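Local coordinates for aldehyde dehydrogenase family protein (Pseudomonas syringae pv. tomato, PDB 6X9L), which probably oxidises long-chain aliphatic aldehydes such as octanal with NAD+ as the hydride acceptor, in the manner of the aldehyde dehydrogenase family, at residues Cys152-Pro157 against Ala167-Ala172; Ile228-Ile233 against Val251-Gln256; Ser262-Leu267 against His422-Asp427; Arg296-Arg301 against Ile400-Ile405. The protein carries 1 engineered substitution. All blocks are in the same frame, centred on the assembly; numbering follows the deposited sequence.

Contact 1 of 4, residues Cys152-Pro157 against Ala167-Ala172; sequences CALITP and AKVAPA. With NAD (nicotinamide-adenine-dinucleotide), chain D.
Lys-168 brings its CE methylene to the carbonyl oxygen of the Ile-155 peptide (CE to O 3.6 Å), the flat backbone group that the helix approaches. The other flat groups belong to NAD and sit on the far flank of 152-157. There Ile-155, whose side chain starts away from the helix, puts CD1 near N3A of the adenine (3.8 Å), while CG of Pro-157 comes to 4.0 Å from C6N of the nicotinamide. From the adenosine ribose, O3B donates a hydrogen bond to O of Thr-156 (2.8 Å). On the helix side, Leu-154 and Val-169 cross at about a right angle, CD1 to CG2 3.6 Å. The aliphatic shaft of Lys-168 slides past Leu-154 and Thr-156 in the opposite direction to each, its CE 3.9 Å from the threonine CG2. Thr-156 presents that methyl because OG1 stands between the backbone N and the carbonyl carbon (chi1 48°). The lysine stays extended until a bend at the last torsion (chi4 -76°), which turns NZ to Ser-232 OG, Thr-234 OG1 and the carboxylate of Glu-467. Strand and helix run nearly antiparallel, as expected where strand 143-155, helix 161-174 and strand 178-182 form a beta-alpha-beta unit of the Rossmann-like coenzyme domain. Lysine suits the place because its methylenes can pack like an apolar side chain, while its tip can serve several polar partners. Carbon contacts thus hold the helix to the strand, the buried ammonium end is satisfied beyond them, and the loop just past the strand offers Thr-156 O to the coenzyme.

Contact 2 of 4, residues Ile228-Ile233 against Val251-Gln256; sequences IDMISI and VKRVTQ
Ile-228 meets the long arm of Lys-252, whose NZ gives a weak hydrogen bond to the isoleucine O (3.3 Å). That nitrogen is better engaged with the carbonyls of Met-222 and His-225 around the end of helix 215-224, a setting that suits a lysine. Just before strand 253-257, Lys-252 O accepts a bond from Asn-464 of the second subunit. At Asp-229 the carbonyl takes a weak bond from Arg-253 N and a water's hydrogen bond as well, while the carboxylate turns to Val-151 N and Arg-64. Met-230, extended along its whole side chain, crosses Arg-253: its SD lies 4.0 Å from the arginine CD and its CE ends 3.8 Å from OG1 of Thr-255. An unbranched thioether can follow a neighbouring side chain in this way. Ile-231 is gripped twice by the backbone, N to Arg-253 O (2.9 Å) and O from Thr-255 N (2.9 Å). On the opposite face of the sheet from Met-230, its CG2 lies beside CG2 of Val-254, both pointing the same way. Ser-232 sets OG against the Thr-255 methyl and also receives NZ of Lys-168. At Ile-233 the ladder goes on, N to Thr-255 O (2.8 Å), with CG2 3.9 Å from CG of Gln-256; its side chain also touches NAD. Two parallel strands in register, 230-234 and 253-257, joined through helix 237-247, make a beta-alpha-beta crossover of the Rossmann-like NAD-binding domain.

Contact 3 of 4, residues Ser262-Leu267 against His422-Asp427; sequences SPNILL and HVQGQD
From Pro-263 and His-422 onward the two strands run parallel, 12° apart, with His-422 N to Pro-263 O opening a ladder that continues through Ile-265 and Gln-424 to Leu-267 N on Gln-424 O (2.8 Å). On one face Asn-264, His-422 and Gln-424 gather. The Gln-424 chain bends at its second torsion (chi2 -39°) and doubles back, so that NE2 points an N-H almost straight at OD1 of Asn-264 (3.0 Å). The oxygen lies in the glutamine amide plane, yet the two amides stand nearly perpendicular. The same OD1 rests near CB of His-422, whose ring meets that of His-444 on neighbouring strand 442-445, the planes only about 15° apart. Leu-266 lies beside the glutamine shaft, CD1 3.5 Å from CG of Gln-424. Beta-branched Ile-265 and Val-423 suit the strands and point to the other face; Leu-267, just past its strand, brings CD1 to 3.7 Å from CG1 of Val-423, next to helix 428-435. This parallel pair belongs to the sheet of the catalytic domain, and the His-422 side chain lies about 8 Å from octanal. The buried Asn-264 amide is satisfied at both ends, OD1 by Gln-424 NE2 and ND2 by Tyr-447 OH.

Contact 4 of 4, residues Arg296-Arg301 against Ile400-Ile405; sequences RMIVPR and IAYDTI
Tyr-402 holds CG between its own backbone N and carbonyl carbon (chi1 70°), which folds the ring back across the Val-299 to Pro-300 link, and Arg-301 bends at its third torsion (chi3 -94°) to bring the guanidinium over Ala-401. The phenol ring takes CA of Pro-300 over its face in a CH-pi contact, 3.9 Å from CA to the ring centroid. The pyrrolidine lies beside the ring and points the same way, with CG 3.5 Å from the tyrosine CZ. At the rim, CG2 of Ile-298 comes in near the ring plane, 3.4 Å from CD2 of Tyr-402. Alongside the pyrrolidine, the hydroxyl of Tyr-402 bonds to O of Leu-266 in the next strand but one. CB of Ala-401 sits over the centre of one guanidinium face, 3.7 Å from CZ of Arg-301; a small residue lets the flat group settle that low. At the guanidinium edge, NH1 of Arg-301 lies 2.7 Å from both OD1 and OD2 of Asp-403 in a salt bridge, with a weak hydrogen bond to OD1. At the start of strand 296-300, CB of Arg-296 lies 4.2 Å from CD1 of Ile-400, and the guanidinium of Arg-296 turns elsewhere, to Lys-261 O. Backbone bonds tie the strands from Ile-400 N on Met-297 O (2.9 Å) to Arg-301 N on Tyr-402 O, in the sheet of the catalytic domain. The pairing therefore changes character along its length: apolar and aromatic groups make most of the buried contact, and an ion pair between two exposed residues fastens the solvent-facing end, where water probably weakens its attraction.

In the fold
From the N terminus, contact 1 closes first, a short loop with nine residues between its segments, most of them already in helix 161-174, which packs back on strand 143-155. Contact 2 follows in series and closes the crossover through helix 237-247; strands 143-155 and 230-234 are sheet neighbours, with contact centres about 10 Å apart, in the coenzyme-binding domain. Strand 253-257 then gives way to strand 263-266, which starts the second sheet. Contact 3 spans 154 residues, and contact 4 falls wholly within that span without crossing it. Strands 263-266 and 296-300 are adjacent, so these two contacts join four strands of the catalytic domain. NAD touches contacts 1 and 2, while octanal comes near contact 3.

Contact 1 of 4, residues Cys152-Pro157 against Ala167-Ala172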
# COMPACT_ATOMS: atom_id res chain seq x y z
N CYS A 152 -13.47 -4.72 5.45
CA CYS A 152 -12.80 -4.75 4.16
C CYS A 152 -13.81 -4.82 3.01
O CYS A 152 -14.74 -5.63 3.05
CB CYS A 152 -11.85 -5.97 4.05
SG CYS A 152 -10.58 -6.07 5.32
N ALA A 153 -13.60 -3.99 1.99
CA ALA A 153 -14.38 -4.04 0.76
C ALA A 153 -13.65 -4.87 -0.29
O ALA A 153 -12.48 -4.60 -0.60
CB ALA A 153 -14.64 -2.64 0.20
N LEU A 154 -14.33 -5.88 -0.84
CA LEU A 154 -13.75 -6.74 -1.86
C LEU A 154 -14.55 -6.63 -3.15
O LEU A 154 -15.78 -6.81 -3.14
CB LEU A 154 -13.72 -8.19 -1.39
CG LEU A 154 -13.31 -8.35 0.07
CD1 LEU A 154 -13.48 -9.83 0.51
CD2 LEU A 154 -11.89 -7.81 0.33
N ILE A 155 -13.86 -6.33 -4.24
CA ILE A 155 -14.47 -6.22 -5.56
C ILE A 155 -13.73 -7.17 -6.51
O ILE A 155 -12.49 -7.15 -6.58
CB ILE A 155 -14.42 -4.77 -6.07
CG1 ILE A 155 -15.11 -3.83 -5.08
CG2 ILE A 155 -15.07 -4.64 -7.42
CD1 ILE A 155 -14.96 -2.38 -5.45
N THR A 156 -14.48 -8.00 -7.23
CA THR A 156 -13.89 -9.06 -8.02
C THR A 156 -14.41 -9.07 -9.46
O THR A 156 -15.50 -8.57 -9.75
CB THR A 156 -14.15 -10.43 -7.36
OG1 THR A 156 -15.53 -10.53 -7.00
CG2 THR A 156 -13.28 -10.58 -6.11
N PRO A 157 -13.62 -9.65 -10.40
CA PRO A 157 -14.00 -9.67 -11.81
C PRO A 157 -14.74 -10.96 -12.18
O PRO A 157 -15.03 -11.78 -11.31
CB PRO A 157 -12.64 -9.60 -12.51
CG PRO A 157 -11.79 -10.50 -11.60
CD PRO A 157 -12.31 -10.30 -10.18
N ALA A 167 -9.32 -15.90 -3.14
CA ALA A 167 -8.05 -15.25 -2.85
C ALA A 167 -8.21 -14.08 -1.89
O ALA A 167 -7.27 -13.74 -1.18
CB ALA A 167 -7.38 -14.75 -4.15
N LYS A 168 -9.38 -13.45 -1.88
CA LYS A 168 -9.61 -12.31 -1.01
C LYS A 168 -10.29 -12.71 0.30
O LYS A 168 -9.83 -12.32 1.38
CB LYS A 168 -10.43 -11.23 -1.74
CG LYS A 168 -9.74 -10.68 -2.99
CD LYS A 168 -10.49 -9.50 -3.56
CE LYS A 168 -9.95 -9.08 -4.89
NZ LYS A 168 -8.67 -8.34 -4.74
N VAL A 169 -11.34 -13.53 0.22
CA VAL A 169 -12.17 -13.80 1.38
C VAL A 169 -11.45 -14.70 2.36
O VAL A 169 -11.46 -14.45 3.57
CB VAL A 169 -13.53 -14.40 0.97
CG1 VAL A 169 -14.27 -15.00 2.18
CG2 VAL A 169 -14.38 -13.36 0.30
N ALA A 170 -10.81 -15.76 1.87
CA ALA A 170 -10.15 -16.69 2.78
C ALA A 170 -9.11 -15.98 3.64
O ALA A 170 -9.24 -16.01 4.88
CB ALA A 170 -9.55 -17.84 1.99
N PRO A 171 -8.11 -15.30 3.08
CA PRO A 171 -7.14 -14.60 3.93
C PRO A 171 -7.77 -13.53 4.82
O PRO A 171 -7.42 -13.44 6.01
CB PRO A 171 -6.16 -14.00 2.92
CG PRO A 171 -7.00 -13.82 1.69
CD PRO A 171 -7.91 -15.01 1.65
N ALA A 172 -8.69 -12.72 4.28
CA ALA A 172 -9.37 -11.69 5.06
C ALA A 172 -10.03 -12.28 6.29
O ALA A 172 -9.86 -11.78 7.41
CB ALA A 172 -10.41 -11.00 4.18
PA NAD D . -13.45 -4.20 -14.45
O1A NAD D . -12.28 -3.37 -14.07
O2A NAD D . -14.27 -3.62 -15.53
O5B NAD D . -14.37 -4.54 -13.16
C5B NAD D . -13.83 -5.19 -12.02
C4B NAD D . -14.76 -5.00 -10.81
O4B NAD D . -14.85 -3.62 -10.52
C3B NAD D . -16.19 -5.45 -11.08
O3B NAD D . -16.70 -6.00 -9.87
C2B NAD D . -16.93 -4.17 -11.41
O2B NAD D . -18.30 -4.21 -11.06
C1B NAD D . -16.21 -3.21 -10.50
N9A NAD D . -16.21 -1.83 -10.97
C8A NAD D . -16.27 -1.35 -12.27
N7A NAD D . -16.17 -0.00 -12.20
C5A NAD D . -16.04 0.37 -10.91
C6A NAD D . -15.89 1.60 -10.29
N6A NAD D . -15.70 2.70 -11.02
N1A NAD D . -15.76 1.64 -8.92
C2A NAD D . -15.77 0.49 -8.17
N3A NAD D . -15.92 -0.73 -8.78
C4A NAD D . -16.05 -0.78 -10.13
O3 NAD D . -12.90 -5.69 -14.75
PN NAD D . -12.90 -6.50 -16.14
O1N NAD D . -12.05 -5.78 -17.13
O2N NAD D . -14.28 -6.87 -16.50
O5D NAD D . -12.08 -7.76 -15.51
C5D NAD D . -10.96 -8.28 -16.19
C4D NAD D . -9.72 -7.49 -15.75
O4D NAD D . -9.32 -7.90 -14.46
C3D NAD D . -8.56 -7.77 -16.68
O3D NAD D . -7.78 -6.60 -16.80
C2D NAD D . -7.75 -8.77 -15.90
O2D NAD D . -6.39 -8.78 -16.27
C1D NAD D . -7.95 -8.26 -14.47
N1N NAD D . -7.58 -9.34 -13.55
C2N NAD D . -6.48 -9.20 -12.76
C3N NAD D . -6.09 -10.24 -11.92
C7N NAD D . -4.87 -10.14 -11.05
O7N NAD D . -4.75 -11.10 -10.03
N7N NAD D . -3.95 -9.20 -11.23
C4N NAD D . -6.81 -11.42 -11.90
C5N NAD D . -7.93 -11.56 -12.72
C6N NAD D . -8.30 -10.51 -13.55

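Contact 2 of 4, residues Ile228-Ile233 against Val251-Gln256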
# COMPACT_ATOMS: atom_id res chain seq x y z
N ILE A 228 -15.14 1.81 6.22
CA ILE A 228 -14.40 0.72 5.62
C ILE A 228 -12.91 1.02 5.75
O ILE A 228 -12.44 2.09 5.36
CB ILE A 228 -14.82 0.51 4.15
CG1 ILE A 228 -16.24 -0.05 4.16
CG2 ILE A 228 -13.81 -0.39 3.42
CD1 ILE A 228 -16.79 -0.44 2.82
N ASP A 229 -12.18 0.09 6.34
CA ASP A 229 -10.78 0.33 6.67
C ASP A 229 -9.85 -0.02 5.53
O ASP A 229 -8.72 0.45 5.51
CB ASP A 229 -10.40 -0.48 7.90
CG ASP A 229 -11.35 -0.23 9.05
OD1 ASP A 229 -11.44 0.95 9.45
OD2 ASP A 229 -12.01 -1.19 9.51
N MET A 230 -10.32 -0.84 4.60
CA MET A 230 -9.48 -1.32 3.52
C MET A 230 -10.39 -1.74 2.38
O MET A 230 -11.52 -2.16 2.60
CB MET A 230 -8.61 -2.50 3.94
CG MET A 230 -8.20 -3.35 2.77
SD MET A 230 -7.16 -4.72 3.23
CE MET A 230 -7.11 -5.56 1.66
N ILE A 231 -9.88 -1.59 1.15
CA ILE A 231 -10.56 -2.04 -0.05
C ILE A 231 -9.55 -2.76 -0.94
O ILE A 231 -8.41 -2.31 -1.11
CB ILE A 231 -11.26 -0.89 -0.83
CG1 ILE A 231 -12.07 -1.45 -2.00
CG2 ILE A 231 -10.24 0.12 -1.37
CD1 ILE A 231 -13.21 -0.55 -2.45
N SER A 232 -9.97 -3.91 -1.48
CA SER A 232 -9.16 -4.71 -2.38
C SER A 232 -9.95 -4.95 -3.65
O SER A 232 -11.11 -5.39 -3.60
CB SER A 232 -8.77 -6.06 -1.73
OG SER A 232 -7.95 -6.81 -2.61
N ILE A 233 -9.35 -4.64 -4.79
CA ILE A 233 -10.03 -4.76 -6.07
C ILE A 233 -9.13 -5.51 -7.05
O ILE A 233 -7.95 -5.20 -7.19
CB ILE A 233 -10.42 -3.40 -6.68
CG1 ILE A 233 -11.05 -3.64 -8.05
CG2 ILE A 233 -9.21 -2.45 -6.75
CD1 ILE A 233 -11.86 -2.48 -8.61
N VAL A 251 -8.23 7.47 3.51
CA VAL A 251 -6.90 6.92 3.77
C VAL A 251 -6.99 5.42 4.00
O VAL A 251 -6.24 4.86 4.82
CB VAL A 251 -6.23 7.63 4.97
CG1 VAL A 251 -4.71 7.32 5.02
CG2 VAL A 251 -6.45 9.11 4.86
N LYS A 252 -7.88 4.76 3.26
CA LYS A 252 -7.95 3.31 3.35
C LYS A 252 -6.67 2.67 2.84
O LYS A 252 -5.91 3.28 2.08
CB LYS A 252 -9.12 2.76 2.55
CG LYS A 252 -10.25 3.71 2.41
CD LYS A 252 -11.54 2.97 2.13
CE LYS A 252 -12.70 3.91 2.26
NZ LYS A 252 -13.87 3.10 2.51
N ARG A 253 -6.44 1.43 3.29
CA ARG A 253 -5.51 0.54 2.61
C ARG A 253 -6.13 0.08 1.30
O ARG A 253 -7.27 -0.40 1.27
CB ARG A 253 -5.17 -0.69 3.46
CG ARG A 253 -4.32 -1.69 2.66
CD ARG A 253 -3.71 -2.76 3.54
NE ARG A 253 -2.92 -2.19 4.63
CZ ARG A 253 -2.45 -2.89 5.65
NH1 ARG A 253 -2.70 -4.19 5.72
NH2 ARG A 253 -1.74 -2.30 6.59
N VAL A 254 -5.38 0.25 0.21
CA VAL A 254 -5.85 -0.01 -1.14
C VAL A 254 -5.02 -1.15 -1.71
O VAL A 254 -3.79 -1.04 -1.81
CB VAL A 254 -5.75 1.25 -2.02
CG1 VAL A 254 -6.01 0.92 -3.50
CG2 VAL A 254 -6.70 2.36 -1.50
N THR A 255 -5.69 -2.24 -2.07
CA THR A 255 -5.04 -3.37 -2.71
C THR A 255 -5.62 -3.54 -4.12
O THR A 255 -6.84 -3.56 -4.29
CB THR A 255 -5.24 -4.64 -1.88
OG1 THR A 255 -4.32 -4.61 -0.79
CG2 THR A 255 -4.99 -5.87 -2.71
N GLN A 256 -4.74 -3.65 -5.12
CA GLN A 256 -5.14 -3.65 -6.52
C GLN A 256 -4.40 -4.72 -7.31
O GLN A 256 -3.17 -4.81 -7.25
CB GLN A 256 -4.91 -2.29 -7.18
CG GLN A 256 -5.55 -1.12 -6.45
CD GLN A 256 -4.89 0.19 -6.80
OE1 GLN A 256 -3.76 0.45 -6.38
NE2 GLN A 256 -5.59 1.01 -7.59
O HOH W 1 -7.09 2.16 6.82

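Contact 3 of 4, residues Ser262-Leu267 against His422-Asp427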
# COMPACT_ATOMS: atom_id res chain seq x y z
N SER A 262 1.82 -10.09 -20.26
CA SER A 262 2.92 -10.86 -19.73
C SER A 262 3.75 -11.44 -20.87
O SER A 262 3.19 -12.00 -21.82
CB SER A 262 2.41 -11.95 -18.79
OG SER A 262 1.69 -11.37 -17.70
N PRO A 263 5.08 -11.29 -20.83
CA PRO A 263 5.93 -11.83 -21.89
C PRO A 263 6.26 -13.30 -21.66
O PRO A 263 6.27 -13.80 -20.54
CB PRO A 263 7.19 -10.97 -21.79
CG PRO A 263 7.27 -10.58 -20.35
CD PRO A 263 5.82 -10.46 -19.87
N ASN A 264 6.53 -13.98 -22.77
CA ASN A 264 7.06 -15.34 -22.79
C ASN A 264 8.30 -15.31 -23.67
O ASN A 264 8.20 -15.24 -24.90
CB ASN A 264 6.01 -16.33 -23.30
CG ASN A 264 6.43 -17.77 -23.13
OD1 ASN A 264 7.43 -18.07 -22.48
ND2 ASN A 264 5.66 -18.68 -23.72
N ILE A 265 9.48 -15.31 -23.03
CA ILE A 265 10.76 -15.33 -23.74
C ILE A 265 11.18 -16.78 -23.94
O ILE A 265 11.37 -17.52 -22.97
CB ILE A 265 11.85 -14.57 -22.97
CG1 ILE A 265 11.57 -13.07 -22.86
CG2 ILE A 265 13.20 -14.80 -23.65
CD1 ILE A 265 12.66 -12.31 -22.10
N LEU A 266 11.35 -17.18 -25.19
CA LEU A 266 12.04 -18.42 -25.53
C LEU A 266 13.50 -18.08 -25.80
O LEU A 266 13.83 -17.41 -26.78
CB LEU A 266 11.37 -19.10 -26.73
CG LEU A 266 10.05 -19.80 -26.39
CD1 LEU A 266 9.07 -18.87 -25.61
CD2 LEU A 266 9.38 -20.38 -27.63
N LEU A 267 14.37 -18.51 -24.88
CA LEU A 267 15.81 -18.36 -25.04
C LEU A 267 16.31 -19.28 -26.15
O LEU A 267 15.68 -20.30 -26.46
CB LEU A 267 16.50 -18.69 -23.72
CG LEU A 267 16.16 -17.74 -22.56
CD1 LEU A 267 16.64 -18.29 -21.26
CD2 LEU A 267 16.76 -16.35 -22.79
N HIS A 422 7.11 -15.34 -18.43
CA HIS A 422 7.52 -16.71 -18.69
C HIS A 422 8.90 -16.78 -19.34
O HIS A 422 9.23 -15.95 -20.19
CB HIS A 422 6.50 -17.41 -19.57
CG HIS A 422 5.26 -17.81 -18.85
ND1 HIS A 422 4.99 -19.12 -18.51
CD2 HIS A 422 4.22 -17.08 -18.39
CE1 HIS A 422 3.83 -19.17 -17.87
NE2 HIS A 422 3.35 -17.95 -17.78
N VAL A 423 9.70 -17.78 -18.97
CA VAL A 423 10.99 -18.00 -19.59
C VAL A 423 11.09 -19.47 -19.98
O VAL A 423 10.77 -20.35 -19.18
CB VAL A 423 12.15 -17.59 -18.67
CG1 VAL A 423 13.49 -17.82 -19.37
CG2 VAL A 423 12.03 -16.12 -18.30
N GLN A 424 11.50 -19.71 -21.23
CA GLN A 424 11.79 -21.04 -21.76
C GLN A 424 13.28 -21.11 -22.05
O GLN A 424 13.82 -20.25 -22.75
CB GLN A 424 10.99 -21.32 -23.03
CG GLN A 424 9.51 -21.05 -22.92
CD GLN A 424 8.94 -21.45 -21.58
OE1 GLN A 424 9.39 -22.43 -20.97
NE2 GLN A 424 7.96 -20.68 -21.10
N GLY A 425 13.93 -22.13 -21.53
CA GLY A 425 15.36 -22.26 -21.70
C GLY A 425 15.85 -23.61 -21.24
O GLY A 425 15.30 -24.19 -20.29
N GLN A 426 16.89 -24.14 -21.90
CA GLN A 426 17.48 -25.39 -21.47
C GLN A 426 18.48 -25.17 -20.34
O GLN A 426 18.44 -25.88 -19.32
CB GLN A 426 18.14 -26.10 -22.66
CG GLN A 426 17.83 -27.60 -22.73
CD GLN A 426 17.14 -28.02 -24.03
OE1 GLN A 426 17.44 -27.51 -25.10
NE2 GLN A 426 16.21 -28.97 -23.92
N ASP A 427 19.38 -24.20 -20.48
CA ASP A 427 20.30 -23.88 -19.39
C ASP A 427 19.53 -23.18 -18.27
O ASP A 427 19.09 -22.04 -18.43
CB ASP A 427 21.44 -23.00 -19.89
CG ASP A 427 22.34 -22.53 -18.76
OD1 ASP A 427 22.11 -22.95 -17.61
OD2 ASP A 427 23.27 -21.74 -19.01

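Contact 4 of 4, residues Arg296-Arg301 against Ile400-Ile405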
# COMPACT_ATOMS: atom_id res chain seq x y z
N ARG A 296 2.56 -12.14 -25.11
CA ARG A 296 3.66 -11.68 -25.96
C ARG A 296 4.75 -12.75 -25.90
O ARG A 296 5.43 -12.88 -24.88
CB ARG A 296 4.22 -10.33 -25.50
CG ARG A 296 3.30 -9.14 -25.74
CD ARG A 296 3.42 -8.14 -24.62
NE ARG A 296 4.69 -7.43 -24.65
CZ ARG A 296 5.56 -7.38 -23.64
NH1 ARG A 296 5.31 -7.98 -22.49
NH2 ARG A 296 6.68 -6.70 -23.79
N MET A 297 4.89 -13.52 -26.98
CA MET A 297 5.89 -14.58 -27.07
C MET A 297 7.12 -14.04 -27.79
O MET A 297 7.03 -13.64 -28.96
CB MET A 297 5.33 -15.82 -27.78
CG MET A 297 6.23 -17.02 -27.71
SD MET A 297 5.62 -18.45 -28.61
CE MET A 297 4.62 -19.24 -27.34
N ILE A 298 8.25 -14.04 -27.10
CA ILE A 298 9.45 -13.34 -27.56
C ILE A 298 10.51 -14.39 -27.91
O ILE A 298 10.92 -15.19 -27.05
CB ILE A 298 9.95 -12.35 -26.50
CG1 ILE A 298 8.82 -11.35 -26.21
CG2 ILE A 298 11.19 -11.62 -26.96
CD1 ILE A 298 8.91 -10.70 -24.85
N VAL A 299 10.93 -14.39 -29.17
CA VAL A 299 11.67 -15.52 -29.74
C VAL A 299 12.74 -14.99 -30.68
O VAL A 299 12.64 -13.89 -31.23
CB VAL A 299 10.73 -16.48 -30.51
CG1 VAL A 299 9.72 -17.12 -29.56
CG2 VAL A 299 9.99 -15.74 -31.61
N PRO A 300 13.82 -15.78 -30.86
CA PRO A 300 14.91 -15.36 -31.76
C PRO A 300 14.45 -15.18 -33.20
O PRO A 300 13.70 -15.99 -33.73
CB PRO A 300 15.92 -16.52 -31.65
CG PRO A 300 15.61 -17.17 -30.35
CD PRO A 300 14.13 -17.02 -30.14
N ARG A 301 14.93 -14.11 -33.84
CA ARG A 301 14.43 -13.78 -35.17
C ARG A 301 14.62 -14.95 -36.12
O ARG A 301 13.70 -15.33 -36.86
CB ARG A 301 15.14 -12.53 -35.71
CG ARG A 301 14.59 -12.03 -37.05
CD ARG A 301 15.04 -10.58 -37.32
NE ARG A 301 14.04 -9.60 -36.88
CZ ARG A 301 14.14 -8.83 -35.79
NH1 ARG A 301 15.22 -8.92 -35.02
NH2 ARG A 301 13.18 -7.97 -35.47
N ILE A 400 6.97 -11.80 -31.26
CA ILE A 400 7.94 -10.72 -31.37
C ILE A 400 9.34 -11.30 -31.48
O ILE A 400 9.71 -12.21 -30.72
CB ILE A 400 7.87 -9.75 -30.18
CG1 ILE A 400 6.47 -9.14 -30.05
CG2 ILE A 400 8.96 -8.68 -30.27
CD1 ILE A 400 6.21 -8.53 -28.70
N ALA A 401 10.13 -10.76 -32.41
CA ALA A 401 11.47 -11.27 -32.68
C ALA A 401 12.52 -10.45 -31.94
O ALA A 401 12.32 -9.26 -31.67
CB ALA A 401 11.78 -11.24 -34.18
N TYR A 402 13.64 -11.09 -31.63
CA TYR A 402 14.77 -10.43 -31.00
C TYR A 402 16.08 -10.95 -31.60
O TYR A 402 16.16 -12.07 -32.12
CB TYR A 402 14.73 -10.61 -29.48
CG TYR A 402 15.01 -12.01 -28.96
CD1 TYR A 402 16.31 -12.53 -28.95
CD2 TYR A 402 13.99 -12.81 -28.45
CE1 TYR A 402 16.57 -13.80 -28.47
CE2 TYR A 402 14.25 -14.09 -27.96
CZ TYR A 402 15.54 -14.58 -27.97
OH TYR A 402 15.82 -15.84 -27.48
N ASP A 403 17.13 -10.11 -31.53
CA ASP A 403 18.44 -10.44 -32.06
C ASP A 403 19.50 -10.70 -31.00
O ASP A 403 20.57 -11.21 -31.35
CB ASP A 403 18.95 -9.31 -32.97
CG ASP A 403 18.01 -9.02 -34.13
OD1 ASP A 403 17.74 -9.94 -34.94
OD2 ASP A 403 17.55 -7.85 -34.22
N THR A 404 19.25 -10.34 -29.75
CA THR A 404 20.12 -10.72 -28.64
C THR A 404 19.25 -10.96 -27.41
O THR A 404 18.13 -10.45 -27.30
CB THR A 404 21.17 -9.66 -28.30
OG1 THR A 404 20.52 -8.45 -27.89
CG2 THR A 404 22.04 -9.38 -29.49
N ILE A 405 19.80 -11.75 -26.47
CA ILE A 405 19.13 -11.99 -25.19
C ILE A 405 18.94 -10.67 -24.43
O ILE A 405 17.92 -10.47 -23.77
CB ILE A 405 19.93 -13.02 -24.37
CG1 ILE A 405 20.04 -14.34 -25.12
CG2 ILE A 405 19.27 -13.27 -23.01
CD1 ILE A 405 20.69 -15.43 -24.32